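Local coordinates for Ser-thr phosphatase MSPP (Mycobacterium smegmatis, PDB 2JFR), which probably removes phosphate from phosphoserine and phosphothreonine as a metal-dependent protein phosphatase of the PPM (PP2C) family, at residues A[201-204]-A[208-211]. Sequence-based numbering, arbitrary orientation. Where two conformers were deposited one is given.
Sequences ATSP and VAVR
Ser203 meets Ala209 where the loop after helix 194-201 passes beside the first turns of helix 206-219. The CB of Ser203 points at the helix and lies 3.7 Å from CA of Ala209. The two beta carbons also meet, with CB of Ser203 3.9 Å from CB of Ala209. The serine therefore lies against the backbone as well as the methyl of its partner. The methyl reaches back towards the loop, and Ala209 CB comes within 4.0 Å of Ser203 O. Ala209 CB also lies 4.3 Å from Ala201 O, at the end of the preceding helix. Val208, which is partly exposed, adds one branch at the margin of the contact. Val208 CG1, set anti to the backbone N (chi1 173°), comes within 4.1 Å of Ser203 CB.

The contact lies in the short turn between two consecutive helices, 194-201 and 206-219, of the PP2C-type fold. Thr202 is the first residue to leave helical geometry. Helix 206-219 then lies over a five-stranded antiparallel sheet, and Val210 turns away from the loop towards strands 5-13 and 226-233. The metal site lies elsewhere in the chain.

No hydrogen bond joins the two segments directly, and the contact between them is van der Waals. The polar groups beside it find partners outside. Ser203 OG stands anti to its own carbonyl carbon (chi1 -60°), beside the backbone N. There it bonds to Ala200 O, three residues back in the chain, and to Arg212 NH1 on the later helix. These two bonds would hold chi1 of Ser203 in place, with Ser203 CB against Ala209. Arg180 NH1 hydrogen-bonds to both Ala201 O and Ser203 O, so two carbonyls of the turn share one guanidinium nitrogen.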
ATOM      1  N   ALA A 201       5.906 -14.380   1.823  1.00 17.97           N
ATOM      2  CA  ALA A 201       4.874 -13.695   2.572  1.00 18.35           C
ATOM      3  C   ALA A 201       4.360 -14.530   3.758  1.00 18.80           C
ATOM      4  O   ALA A 201       3.778 -13.934   4.665  1.00 21.28           O
ATOM      5  CB  ALA A 201       3.713 -13.344   1.690  1.00 18.95           C
ATOM      6  N   THR A 202       4.552 -15.822   3.721  1.00 19.22           N
ATOM      7  CA  THR A 202       4.088 -16.722   4.774  1.00 21.39           C
ATOM      8  C   THR A 202       5.210 -17.086   5.718  1.00 22.29           C
ATOM      9  O   THR A 202       5.013 -17.922   6.619  1.00 25.76           O
ATOM     10  CB  THR A 202       3.441 -17.983   4.207  1.00 22.76           C
ATOM     11  OG1 THR A 202       4.297 -18.653   3.264  1.00 23.64           O
ATOM     12  CG2 THR A 202       2.128 -17.644   3.503  1.00 23.47           C
ATOM     13  N   SER A 203       6.363 -16.465   5.610  1.00 21.53           N
ATOM     14  CA  SER A 203       7.456 -16.758   6.511  1.00 22.01           C
ATOM     15  C   SER A 203       7.002 -16.520   7.955  1.00 22.96           C
ATOM     16  O   SER A 203       6.437 -15.447   8.228  1.00 22.67           O
ATOM     17  CB  SER A 203       8.616 -15.849   6.284  1.00 22.28           C
ATOM     18  OG  SER A 203       9.143 -15.943   4.989  1.00 22.72           O
ATOM     19  N   PRO A 204       7.153 -17.460   8.861  1.00 24.63           N
ATOM     20  CA  PRO A 204       6.537 -17.225  10.196  1.00 27.66           C
ATOM     21  C   PRO A 204       6.963 -15.960  10.890  1.00 25.92           C
ATOM     22  O   PRO A 204       6.105 -15.306  11.484  1.00 27.11           O
ATOM     23  CB  PRO A 204       7.076 -18.436  10.991  1.00 37.03           C
ATOM     24  CG  PRO A 204       7.176 -19.503   9.946  1.00 36.79           C
ATOM     25  CD  PRO A 204       7.706 -18.802   8.709  1.00 28.18           C
ATOM     26  N   VAL A 208      11.448 -11.635   9.001  1.00 21.84           N
ATOM     27  CA  VAL A 208      11.975 -12.438   7.926  1.00 22.17           C
ATOM     28  C   VAL A 208      11.113 -12.280   6.669  1.00 20.36           C
ATOM     29  O   VAL A 208      11.619 -12.156   5.563  1.00 20.35           O
ATOM     30  CB  VAL A 208      12.089 -13.904   8.371  1.00 24.35           C
ATOM     31  CG1 VAL A 208      12.475 -14.772   7.184  1.00 26.63           C
ATOM     32  CG2 VAL A 208      13.157 -13.970   9.473  1.00 28.52           C
ATOM     33  N   ALA A 209       9.795 -12.313   6.839  1.00 19.60           N
ATOM     34  CA  ALA A 209       8.888 -12.179   5.715  1.00 18.15           C
ATOM     35  C   ALA A 209       9.192 -10.929   4.911  1.00 17.31           C
ATOM     36  O   ALA A 209       9.271 -10.987   3.685  1.00 17.33           O
ATOM     37  CB  ALA A 209       7.403 -12.167   6.121  1.00 18.26           C
ATOM     38  N   VAL A 210       9.332  -9.786   5.552  1.00 17.25           N
ATOM     39  CA  VAL A 210       9.527  -8.551   4.794  1.00 16.96           C
ATOM     40  C   VAL A 210      10.858  -8.571   4.069  1.00 17.04           C
ATOM     41  O   VAL A 210      10.942  -8.091   2.919  1.00 17.09           O
ATOM     42  CB  VAL A 210       9.336  -7.285   5.612  1.00 16.79           C
ATOM     43  CG1 VAL A 210       7.893  -7.131   6.083  1.00 17.99           C
ATOM     44  CG2 VAL A 210      10.297  -7.173   6.812  1.00 18.58           C
ATOM     45  N   ARG A 211      11.895  -9.100   4.701  1.00 17.52           N
ATOM     46  CA  ARG A 211      13.194  -9.179   4.012  0.52 18.14           C
ATOM     47  C   ARG A 211      13.111 -10.133   2.842  1.00 18.16           C
ATOM     48  O   ARG A 211      13.639  -9.839   1.763  1.00 18.59           O
ATOM     49  CB  ARG A 211      14.239  -9.601   5.016  0.52 20.33           C
ATOM     50  CG  ARG A 211      14.636  -8.474   5.945  0.52 24.02           C
ATOM     51  CD  ARG A 211      15.605  -8.974   7.002  0.52 38.54           C
ATOM     52  NE  ARG A 211      15.684  -8.067   8.117  0.52 49.39           N
ATOM     53  CZ  ARG A 211      15.754  -8.409   9.395  0.52 52.83           C
ATOM     54  NH1 ARG A 211      15.747  -9.661   9.844  0.52 61.98           N
ATOM     55  NH2 ARG A 211      15.830  -7.389  10.226  0.52 65.32           N
TER